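Side-chain contacts in LbaCas13a H328A (C2c2) (Lachnospiraceae bacterium NK4A179, PDB 5WLH), which binds a pre-crRNA as guide and acts as an RNA-targeting CRISPR-Cas13a nuclease that cleaves at adenosines: residues Ala288-Arg293 / Tyr1226-Glu1231; Leu913-Ala918 / Lys1045-Arg1050; Gly975-Glu980 / Asn1040-Lys1045. All blocks are in the same frame, centred on the assembly; numbering follows the deposited sequence.

Interaction 1. Residues Ala288-Arg293 / Tyr1226-Glu1231; sequences ASLDER and YASGLE. With nucleotides of chain B.
A capped helix start and a type II beta turn meet here beside the guide RNA, with Leu290 and Ser1228 as the touching pair. The turn runs from Ala1227 to Leu1230, and Gly1229 fills its third position, where the positive phi favours a residue without a side chain. Ser1228, one place earlier, presents its hydroxyl to the other segment: OG stands anti to the backbone N (chi1 -168°) and lies 3.7 Å from Leu290 CD2. That hydroxyl is small enough to lie against the leucine methyl and polar enough to serve two partners. It bonds to the phenol of Tyr1140, and a water 2.8 Å from Ser1228 OG donates to Leu290 O, also at 2.8 Å.

A second water links the acids, donating to Glu1231 OE1 and only weakly to Glu292 OE2. These carboxylate oxygens stand 5.1 Å apart, and Arg295, salt-bridged to both side chains, probably offsets their like charges.

Asp291 is the N-cap of helix 292-311: its OD1 accepts Arg293 N at 2.9 Å from above the carboxylate plane. Arg293 then folds back to grip the carboxylate side-on, NE to OD1 in a nearly straight bond (172°) and NH2 to OD2. Beyond the turn, the backbone meets the RNA: Glu1231 O accepts from both N1 (2.7 Å) and N2 (2.9 Å) of G2 of chain B.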
loop_
_atom_site.group_PDB
_atom_site.type_symbol
_atom_site.label_atom_id
_atom_site.label_comp_id
_atom_site.label_asym_id
_atom_site.label_seq_id
_atom_site.Cartn_x
_atom_site.Cartn_y
_atom_site.Cartn_z
ATOM N N ALA A 288 25.980 -17.482 6.690
ATOM C CA ALA A 288 25.459 -17.222 8.031
ATOM C C ALA A 288 26.485 -17.730 9.045
ATOM O O ALA A 288 26.320 -18.768 9.685
ATOM C CB ALA A 288 24.104 -17.890 8.213
ATOM N N SER A 289 27.575 -16.975 9.157
ATOM C CA SER A 289 28.687 -17.296 10.043
ATOM C C SER A 289 28.948 -16.107 10.956
ATOM O O SER A 289 29.121 -14.981 10.477
ATOM C CB SER A 289 29.951 -17.632 9.240
ATOM O OG SER A 289 31.119 -17.448 10.031
ATOM N N LEU A 290 28.984 -16.355 12.271
ATOM C CA LEU A 290 29.283 -15.269 13.199
ATOM C C LEU A 290 30.700 -14.727 13.018
ATOM O O LEU A 290 30.965 -13.579 13.388
ATOM C CB LEU A 290 29.070 -15.738 14.641
ATOM C CG LEU A 290 27.698 -16.386 14.827
ATOM C CD1 LEU A 290 27.576 -16.971 16.222
ATOM C CD2 LEU A 290 26.603 -15.370 14.572
ATOM N N ASP A 291 31.602 -15.512 12.431
ATOM C CA ASP A 291 32.956 -15.053 12.147
ATOM C C ASP A 291 32.908 -14.126 10.941
ATOM O O ASP A 291 32.718 -14.583 9.813
ATOM C CB ASP A 291 33.876 -16.244 11.900
ATOM C CG ASP A 291 35.315 -15.835 11.617
ATOM O OD1 ASP A 291 35.588 -14.633 11.428
ATOM O OD2 ASP A 291 36.175 -16.738 11.594
ATOM N N GLU A 292 33.115 -12.829 11.176
ATOM C CA GLU A 292 32.938 -11.856 10.105
ATOM C C GLU A 292 33.967 -12.021 9.004
ATOM O O GLU A 292 33.750 -11.537 7.893
ATOM C CB GLU A 292 32.984 -10.443 10.682
ATOM C CG GLU A 292 31.743 -10.127 11.503
ATOM C CD GLU A 292 31.620 -8.669 11.868
ATOM O OE1 GLU A 292 32.661 -8.020 12.106
ATOM O OE2 GLU A 292 30.469 -8.175 11.898
ATOM N N ARG A 293 35.078 -12.698 9.287
ATOM C CA ARG A 293 36.088 -12.928 8.266
ATOM C C ARG A 293 35.593 -13.886 7.191
ATOM O O ARG A 293 35.982 -13.753 6.024
ATOM C CB ARG A 293 37.363 -13.454 8.932
ATOM C CG ARG A 293 37.946 -12.478 9.946
ATOM C CD ARG A 293 39.053 -13.154 10.774
ATOM N NE ARG A 293 38.567 -14.368 11.431
ATOM C CZ ARG A 293 39.342 -15.246 12.057
ATOM N NH1 ARG A 293 40.656 -15.047 12.120
ATOM N NH2 ARG A 293 38.803 -16.324 12.615
ATOM N N TYR A 1226 23.955 -9.034 17.377
ATOM C CA TYR A 1226 22.738 -8.404 16.858
ATOM C C TYR A 1226 22.933 -7.946 15.420
ATOM O O TYR A 1226 22.043 -8.110 14.570
ATOM C CB TYR A 1226 22.369 -7.221 17.749
ATOM C CG TYR A 1226 21.244 -6.345 17.267
ATOM C CD1 TYR A 1226 21.489 -5.290 16.391
ATOM C CD2 TYR A 1226 19.938 -6.542 17.714
ATOM C CE1 TYR A 1226 20.482 -4.483 15.958
ATOM C CE2 TYR A 1226 18.910 -5.719 17.286
ATOM C CZ TYR A 1226 19.200 -4.691 16.403
ATOM O OH TYR A 1226 18.213 -3.852 15.961
ATOM N N ALA A 1227 24.096 -7.377 15.133
ATOM C CA ALA A 1227 24.413 -6.837 13.822
ATOM C C ALA A 1227 25.012 -7.867 12.874
ATOM O O ALA A 1227 25.391 -7.503 11.754
ATOM C CB ALA A 1227 25.375 -5.646 13.968
ATOM N N SER A 1228 25.129 -9.134 13.285
ATOM C CA SER A 1228 25.741 -10.129 12.414
ATOM C C SER A 1228 24.910 -10.288 11.150
ATOM O O SER A 1228 23.683 -10.411 11.213
ATOM C CB SER A 1228 25.885 -11.472 13.130
ATOM O OG SER A 1228 26.714 -12.344 12.378
ATOM N N GLY A 1229 25.575 -10.224 9.998
ATOM C CA GLY A 1229 24.888 -10.297 8.729
ATOM C C GLY A 1229 24.242 -9.006 8.263
ATOM O O GLY A 1229 23.878 -8.915 7.087
ATOM N N LEU A 1230 24.118 -7.988 9.126
ATOM C CA LEU A 1230 23.362 -6.795 8.751
ATOM C C LEU A 1230 24.039 -5.964 7.669
ATOM O O LEU A 1230 23.392 -5.064 7.126
ATOM C CB LEU A 1230 23.096 -5.908 9.967
ATOM C CG LEU A 1230 22.063 -6.441 10.959
ATOM C CD1 LEU A 1230 21.689 -5.352 11.936
ATOM C CD2 LEU A 1230 20.839 -7.018 10.227
ATOM N N GLU A 1231 25.301 -6.255 7.327
ATOM C CA GLU A 1231 25.904 -5.641 6.144
ATOM C C GLU A 1231 25.121 -5.943 4.858
ATOM O O GLU A 1231 25.219 -5.175 3.893
ATOM C CB GLU A 1231 27.355 -6.105 6.009
ATOM C CG GLU A 1231 27.525 -7.562 5.565
ATOM C CD GLU A 1231 27.442 -8.559 6.713
ATOM O OE1 GLU A 1231 27.383 -8.135 7.892
ATOM O OE2 GLU A 1231 27.424 -9.771 6.419
ATOM P P G B 2 32.760 3.485 2.096
ATOM O OP1 G B 2 33.360 4.677 1.428
ATOM O OP2 G B 2 32.516 3.509 3.562
ATOM O "O5'" G B 2 31.388 3.116 1.364
ATOM C "C5'" G B 2 31.369 2.772 -0.020
ATOM C "C4'" G B 2 30.036 2.222 -0.476
ATOM O "O4'" G B 2 29.754 0.955 0.184
ATOM C "C3'" G B 2 28.818 3.107 -0.218
ATOM O "O3'" G B 2 27.883 2.879 -1.262
ATOM C "C2'" G B 2 28.250 2.517 1.064
ATOM O "O2'" G B 2 26.888 2.803 1.301
ATOM C "C1'" G B 2 28.492 1.033 0.827
ATOM N N9 G B 2 28.541 0.256 2.058
ATOM C C8 G B 2 29.426 0.481 3.085
ATOM N N7 G B 2 29.255 -0.345 4.074
ATOM C C5 G B 2 28.187 -1.141 3.676
ATOM C C6 G B 2 27.573 -2.223 4.371
ATOM O O6 G B 2 27.859 -2.657 5.487
ATOM N N1 G B 2 26.544 -2.802 3.644
ATOM C C2 G B 2 26.135 -2.383 2.403
ATOM N N2 G B 2 25.110 -3.091 1.875
ATOM N N3 G B 2 26.705 -1.365 1.736
ATOM C C4 G B 2 27.730 -0.799 2.429
HETATM O O HOH W 1 29.145 -11.501 13.388
HETATM O O HOH W 2 29.149 -6.555 9.319
#

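Interaction 2. Residues Leu913-Ala918 / Lys1045-Arg1050; sequences LSPAQA and KLYGER. With nucleotides of chain B.
Tyr1047, on helix 1039-1047, lays its ring over the backbone of Leu913 and Ser914, at the capping box that starts helix 915-941. Going along 1045-1050, Lys1045 faces elsewhere, its amine bonded to Gln516 and in a cation-pi pair with Phe985. Leu1046 comes next and helps from behind: its CB sits 3.7 Å above the centre of the Tyr1047 ring, on the face turned away from Ser914.

Tyr1047 itself carries the contact. With CG anti to the carbonyl carbon (chi1 -50°), the ring lies flat over Ser914, whose CA makes a CH-pi contact 3.8 Å from the centroid and 14° off the normal. Leu913 O lies over the same face, 3.2 Å from Tyr1047 CE1, a buried carbonyl oxygen with no polar partner in the model. The Pro915 and Tyr1047 side chains cross at about a right angle, with Pro915 CD 4.0 Å from Tyr1047 CE2, and His512 meets the ring edge-to-face. A flat aromatic suits this place, since one face can lie on the backbone of Leu913 and Ser914 while the ring also meets Pro915 and His512; an alanine here would probably open a gap over Ser914 and leave His512 without its stacking partner. Further on, the chain turns away, and Glu1049, at the N-cap position of helix 1050-1056, is salt-bridged to Arg511.

Within 913-918 the capping box is reciprocal: Gln917 N donates to Ser914 OG at 3.0 Å, and Ser914 N donates to Gln917 OE1 at 3.1 Å. One residue beyond Pro915, Ala916 N approaches O2 of U35 of chain B to 3.5 Å.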
loop_
_atom_site.group_PDB
_atom_site.type_symbol
_atom_site.label_atom_id
_atom_site.label_comp_id
_atom_site.label_asym_id
_atom_site.label_seq_id
_atom_site.Cartn_x
_atom_site.Cartn_y
_atom_site.Cartn_z
ATOM N N LEU A 913 -8.071 8.476 18.385
ATOM C CA LEU A 913 -7.796 8.861 17.006
ATOM C C LEU A 913 -8.692 10.017 16.583
ATOM O O LEU A 913 -9.700 10.305 17.213
ATOM C CB LEU A 913 -8.022 7.676 16.072
ATOM C CG LEU A 913 -7.177 6.435 16.323
ATOM C CD1 LEU A 913 -7.611 5.328 15.363
ATOM C CD2 LEU A 913 -5.683 6.789 16.153
ATOM N N SER A 914 -8.308 10.687 15.495
ATOM C CA SER A 914 -9.261 11.570 14.843
ATOM C C SER A 914 -10.412 10.731 14.291
ATOM O O SER A 914 -10.258 9.523 14.081
ATOM C CB SER A 914 -8.591 12.343 13.707
ATOM O OG SER A 914 -8.346 11.461 12.634
ATOM N N PRO A 915 -11.577 11.349 14.058
ATOM C CA PRO A 915 -12.689 10.597 13.446
ATOM C C PRO A 915 -12.303 9.960 12.129
ATOM O O PRO A 915 -12.694 8.822 11.857
ATOM C CB PRO A 915 -13.779 11.659 13.240
ATOM C CG PRO A 915 -13.443 12.760 14.185
ATOM C CD PRO A 915 -11.956 12.732 14.402
ATOM N N ALA A 916 -11.548 10.674 11.293
ATOM C CA ALA A 916 -11.150 10.107 10.012
ATOM C C ALA A 916 -10.228 8.920 10.212
ATOM O O ALA A 916 -10.313 7.931 9.483
ATOM C CB ALA A 916 -10.468 11.165 9.152
ATOM N N GLN A 917 -9.320 9.018 11.183
ATOM C CA GLN A 917 -8.421 7.908 11.448
ATOM C C GLN A 917 -9.176 6.716 12.002
ATOM O O GLN A 917 -8.927 5.581 11.593
ATOM C CB GLN A 917 -7.327 8.326 12.422
ATOM C CG GLN A 917 -6.325 9.234 11.764
ATOM C CD GLN A 917 -5.347 9.740 12.753
ATOM O OE1 GLN A 917 -5.689 9.955 13.927
ATOM N NE2 GLN A 917 -4.109 9.913 12.312
ATOM N N ALA A 918 -10.117 6.952 12.922
ATOM C CA ALA A 918 -10.875 5.825 13.458
ATOM C C ALA A 918 -11.673 5.156 12.349
ATOM O O ALA A 918 -11.776 3.921 12.301
ATOM C CB ALA A 918 -11.804 6.295 14.586
ATOM N N LYS A 1045 -7.500 21.103 17.410
ATOM C CA LYS A 1045 -6.834 21.197 18.709
ATOM C C LYS A 1045 -6.595 19.817 19.317
ATOM O O LYS A 1045 -5.549 19.572 19.924
ATOM C CB LYS A 1045 -7.668 22.066 19.652
ATOM C CG LYS A 1045 -7.325 21.939 21.139
ATOM C CD LYS A 1045 -6.272 22.950 21.559
ATOM C CE LYS A 1045 -6.480 23.442 22.999
ATOM N NZ LYS A 1045 -7.279 22.507 23.856
ATOM N N LEU A 1046 -7.554 18.907 19.182
ATOM C CA LEU A 1046 -7.397 17.598 19.813
ATOM C C LEU A 1046 -6.472 16.701 19.005
ATOM O O LEU A 1046 -5.645 15.977 19.575
ATOM C CB LEU A 1046 -8.751 16.909 19.961
ATOM C CG LEU A 1046 -9.816 17.598 20.814
ATOM C CD1 LEU A 1046 -11.111 16.792 20.799
ATOM C CD2 LEU A 1046 -9.302 17.750 22.218
ATOM N N TYR A 1047 -6.622 16.720 17.678
ATOM C CA TYR A 1047 -5.983 15.738 16.815
ATOM C C TYR A 1047 -5.009 16.322 15.801
ATOM O O TYR A 1047 -4.188 15.566 15.264
ATOM C CB TYR A 1047 -7.056 14.920 16.069
ATOM C CG TYR A 1047 -8.129 14.365 16.984
ATOM C CD1 TYR A 1047 -7.826 13.407 17.966
ATOM C CD2 TYR A 1047 -9.450 14.796 16.873
ATOM C CE1 TYR A 1047 -8.807 12.900 18.796
ATOM C CE2 TYR A 1047 -10.427 14.307 17.696
ATOM C CZ TYR A 1047 -10.106 13.366 18.661
ATOM O OH TYR A 1047 -11.086 12.881 19.468
ATOM N N GLY A 1048 -5.069 17.631 15.525
ATOM C CA GLY A 1048 -4.146 18.268 14.613
ATOM C C GLY A 1048 -2.933 18.849 15.315
ATOM O O GLY A 1048 -2.745 18.727 16.527
ATOM N N GLU A 1049 -2.077 19.475 14.510
ATOM C CA GLU A 1049 -0.780 19.977 14.949
ATOM C C GLU A 1049 -0.744 21.480 14.695
ATOM O O GLU A 1049 -0.632 21.921 13.544
ATOM C CB GLU A 1049 0.354 19.252 14.230
ATOM C CG GLU A 1049 0.285 17.733 14.406
ATOM C CD GLU A 1049 0.851 17.278 15.742
ATOM O OE1 GLU A 1049 1.328 18.137 16.517
ATOM O OE2 GLU A 1049 0.826 16.060 16.028
ATOM N N ARG A 1050 -0.851 22.255 15.778
ATOM C CA ARG A 1050 -1.178 23.671 15.650
ATOM C C ARG A 1050 -0.086 24.423 14.916
ATOM O O ARG A 1050 -0.357 25.119 13.931
ATOM C CB ARG A 1050 -1.416 24.284 17.030
ATOM C CG ARG A 1050 -1.808 25.749 17.011
ATOM C CD ARG A 1050 -1.926 26.278 18.439
ATOM N NE ARG A 1050 -1.818 27.730 18.506
ATOM C CZ ARG A 1050 -2.005 28.435 19.618
ATOM N NH1 ARG A 1050 -1.890 29.755 19.602
ATOM N NH2 ARG A 1050 -2.310 27.815 20.750
ATOM P P U B 35 -19.574 6.724 8.019
ATOM O OP1 U B 35 -18.894 5.413 8.111
ATOM O OP2 U B 35 -20.987 6.710 8.470
ATOM O "O5'" U B 35 -18.788 7.834 8.826
ATOM C "C5'" U B 35 -18.893 7.940 10.228
ATOM C "C4'" U B 35 -18.132 9.148 10.689
ATOM O "O4'" U B 35 -16.731 8.989 10.371
ATOM C "C3'" U B 35 -18.520 10.437 9.990
ATOM O "O3'" U B 35 -19.675 10.995 10.573
ATOM C "C2'" U B 35 -17.275 11.297 10.146
ATOM O "O2'" U B 35 -17.259 11.933 11.412
ATOM C "C1'" U B 35 -16.153 10.244 10.097
ATOM N N1 U B 35 -15.525 10.192 8.760
ATOM C C2 U B 35 -14.547 11.130 8.521
ATOM O O2 U B 35 -14.182 11.935 9.357
ATOM N N3 U B 35 -13.994 11.077 7.276
ATOM C C4 U B 35 -14.333 10.216 6.255
ATOM O O4 U B 35 -13.740 10.326 5.181
ATOM C C5 U B 35 -15.363 9.278 6.570
ATOM C C6 U B 35 -15.915 9.294 7.789
#

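Interaction 3. Residues Gly975-Glu980 / Asn1040-Lys1045; sequences GTISSE and NIILSK. With nucleotides of chain B.
The irregular chain that leaves helix 960-974 at Gly975 passes one turn of helix 1039-1047, coming nearest where Ile977 CA lies 7.6 Å from Ile1042 CA. The contact is wholly apolar and rests on one side chain, Ile977, which reaches two consecutive helix residues with its two branches. Its CG2, anti to the backbone N, meets CG2 of Ile1042 at 3.8 Å. The longer branch, with CG1 beside the backbone N (chi1 -59°), carries CD1 on to CD2 of Leu1043 at 3.6 Å, while the same CD1 also lies 3.9 Å from Ile1042 CG2. A beta-branched residue suits this place because its methyl and ethyl arms diverge and can serve two neighbours at once. On the helix, Ile1042 aims its CB at the loop, whereas the CB of Leu1043 does not, and it is the branching at CG that brings the CD2 methyl to Ile977. Tyr991 touches Ile1042 and Met1109 touches Leu1043, extending the apolar patch.

Polar residues secure each segment from within. Ser1044 OG donates to Ile1041 O at 2.9 Å, approaching from the same face as Lys1045 N, so the buried hydroxyl is satisfied by its own helix. In the loop, Ser978 OG accepts Glu980 N at 3.0 Å and is bonded to Asp983 as well. Gly975 O, which accepts from Arg1039, lies 3.1 Å from N6 of A36 of chain B. The arrangement is thus an interhelical loop shaped by an ST turn at Ser978, docked on a helix through Ile977 and bordering the guide RNA at Gly975.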
loop_
_atom_site.group_PDB
_atom_site.type_symbol
_atom_site.label_atom_id
_atom_site.label_comp_id
_atom_site.label_asym_id
_atom_site.label_seq_id
_atom_site.Cartn_x
_atom_site.Cartn_y
_atom_site.Cartn_z
ATOM N N GLY A 975 -16.021 12.054 16.682
ATOM C CA GLY A 975 -16.597 13.152 15.935
ATOM C C GLY A 975 -17.700 13.891 16.661
ATOM O O GLY A 975 -18.338 14.768 16.063
ATOM N N THR A 976 -17.946 13.567 17.929
ATOM C CA THR A 976 -19.010 14.215 18.699
ATOM C C THR A 976 -18.378 15.224 19.647
ATOM O O THR A 976 -17.968 14.900 20.766
ATOM C CB THR A 976 -19.859 13.197 19.439
ATOM O OG1 THR A 976 -20.370 12.256 18.492
ATOM C CG2 THR A 976 -21.023 13.904 20.117
ATOM N N ILE A 977 -18.320 16.457 19.189
ATOM C CA ILE A 977 -17.727 17.549 19.942
ATOM C C ILE A 977 -18.736 18.051 20.966
ATOM O O ILE A 977 -19.939 18.146 20.683
ATOM C CB ILE A 977 -17.285 18.667 18.982
ATOM C CG1 ILE A 977 -16.272 18.116 17.983
ATOM C CG2 ILE A 977 -16.643 19.818 19.741
ATOM C CD1 ILE A 977 -15.077 17.477 18.653
ATOM N N SER A 978 -18.244 18.365 22.162
ATOM C CA SER A 978 -19.086 18.936 23.204
ATOM C C SER A 978 -19.675 20.271 22.740
ATOM O O SER A 978 -19.154 20.933 21.845
ATOM C CB SER A 978 -18.268 19.122 24.484
ATOM O OG SER A 978 -19.024 19.760 25.497
ATOM N N SER A 979 -20.792 20.659 23.342
ATOM C CA SER A 979 -21.312 21.995 23.071
ATOM C C SER A 979 -20.798 23.016 24.071
ATOM O O SER A 979 -21.132 24.200 23.962
ATOM C CB SER A 979 -22.843 21.992 23.070
ATOM O OG SER A 979 -23.348 21.310 24.196
ATOM N N GLU A 980 -19.996 22.583 25.040
ATOM C CA GLU A 980 -19.466 23.447 26.086
ATOM C C GLU A 980 -18.049 23.864 25.709
ATOM O O GLU A 980 -17.136 23.028 25.672
ATOM C CB GLU A 980 -19.482 22.727 27.433
ATOM C CG GLU A 980 -20.854 22.252 27.885
ATOM C CD GLU A 980 -21.835 23.397 28.076
ATOM O OE1 GLU A 980 -21.382 24.524 28.377
ATOM O OE2 GLU A 980 -23.054 23.167 27.927
ATOM N N ASN A 1040 -14.369 22.262 13.668
ATOM C CA ASN A 1040 -13.072 22.036 13.038
ATOM C C ASN A 1040 -11.933 22.612 13.872
ATOM O O ASN A 1040 -10.827 22.052 13.895
ATOM C CB ASN A 1040 -13.070 22.632 11.632
ATOM C CG ASN A 1040 -14.057 21.933 10.706
ATOM O OD1 ASN A 1040 -14.380 20.754 10.891
ATOM N ND2 ASN A 1040 -14.550 22.658 9.720
ATOM N N ILE A 1041 -12.174 23.728 14.554
ATOM C CA ILE A 1041 -11.156 24.281 15.443
ATOM C C ILE A 1041 -10.859 23.304 16.573
ATOM O O ILE A 1041 -9.698 23.047 16.898
ATOM C CB ILE A 1041 -11.601 25.653 15.983
ATOM C CG1 ILE A 1041 -11.672 26.675 14.842
ATOM C CG2 ILE A 1041 -10.656 26.129 17.085
ATOM C CD1 ILE A 1041 -10.353 27.206 14.405
ATOM N N ILE A 1042 -11.904 22.745 17.188
ATOM C CA ILE A 1042 -11.679 21.836 18.307
ATOM C C ILE A 1042 -11.033 20.542 17.814
ATOM O O ILE A 1042 -10.110 20.017 18.445
ATOM C CB ILE A 1042 -12.989 21.575 19.076
ATOM C CG1 ILE A 1042 -13.292 22.735 20.030
ATOM C CG2 ILE A 1042 -12.853 20.344 19.960
ATOM C CD1 ILE A 1042 -13.744 23.982 19.378
ATOM N N LEU A 1043 -11.482 20.026 16.662
ATOM C CA LEU A 1043 -10.862 18.815 16.126
ATOM C C LEU A 1043 -9.391 19.050 15.802
ATOM O O LEU A 1043 -8.552 18.163 15.994
ATOM C CB LEU A 1043 -11.622 18.340 14.885
ATOM C CG LEU A 1043 -12.999 17.726 15.130
ATOM C CD1 LEU A 1043 -13.675 17.462 13.803
ATOM C CD2 LEU A 1043 -12.921 16.433 15.960
ATOM N N SER A 1044 -9.054 20.237 15.300
ATOM C CA SER A 1044 -7.646 20.533 15.033
ATOM C C SER A 1044 -6.851 20.658 16.332
ATOM O O SER A 1044 -5.663 20.316 16.371
ATOM C CB SER A 1044 -7.544 21.801 14.185
ATOM O OG SER A 1044 -7.506 22.949 15.008
ATOM N N LYS A 1045 -7.500 21.103 17.410
ATOM C CA LYS A 1045 -6.834 21.197 18.709
ATOM C C LYS A 1045 -6.595 19.817 19.317
ATOM O O LYS A 1045 -5.549 19.572 19.924
ATOM C CB LYS A 1045 -7.668 22.066 19.652
ATOM C CG LYS A 1045 -7.325 21.939 21.139
ATOM C CD LYS A 1045 -6.272 22.950 21.559
ATOM C CE LYS A 1045 -6.480 23.442 22.999
ATOM N NZ LYS A 1045 -7.279 22.507 23.856
ATOM P P A B 36 -20.905 11.438 9.657
ATOM O OP1 A B 36 -21.947 11.865 10.617
ATOM O OP2 A B 36 -21.199 10.419 8.628
ATOM O "O5'" A B 36 -20.334 12.696 8.889
ATOM C "C5'" A B 36 -21.172 13.451 8.031
ATOM C "C4'" A B 36 -20.997 14.925 8.276
ATOM O "O4'" A B 36 -21.370 15.252 9.642
ATOM C "C3'" A B 36 -19.589 15.453 8.103
ATOM O "O3'" A B 36 -19.741 16.831 7.763
ATOM C "C2'" A B 36 -19.029 15.329 9.523
ATOM O "O2'" A B 36 -17.889 16.113 9.783
ATOM C "C1'" A B 36 -20.241 15.773 10.336
ATOM N N9 A B 36 -20.341 15.267 11.700
ATOM C C8 A B 36 -20.066 14.018 12.201
ATOM N N7 A B 36 -20.361 13.897 13.474
ATOM C C5 A B 36 -20.895 15.136 13.820
ATOM C C6 A B 36 -21.407 15.658 15.025
ATOM N N6 A B 36 -21.463 14.959 16.165
ATOM N N1 A B 36 -21.859 16.935 15.020
ATOM C C2 A B 36 -21.806 17.635 13.883
ATOM N N3 A B 36 -21.353 17.250 12.692
ATOM C C4 A B 36 -20.905 15.979 12.732
#

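Overall arrangement
Interactions 2 and 3 form one neighbourhood, their centres about 10 Å apart. Both use helix 1039-1047 and share Lys1045, and they touch directly: Pro915 CG packs 3.6 Å from Gly975 CA and 4.1 Å from Leu1043 CD2. They also border successive nucleotides of chain B, U35 and A36. Interaction 1 stands apart, its centre about 44 Å from that of interaction 2 and about 53 Å from that of interaction 3, with about 26 Å and 34 Å between the nearest atoms; its nucleotide, G2, belongs to a distant part of the same RNA. Along the chain the three are nested, interaction 3 within the span closed by interaction 2, and both within that of interaction 1.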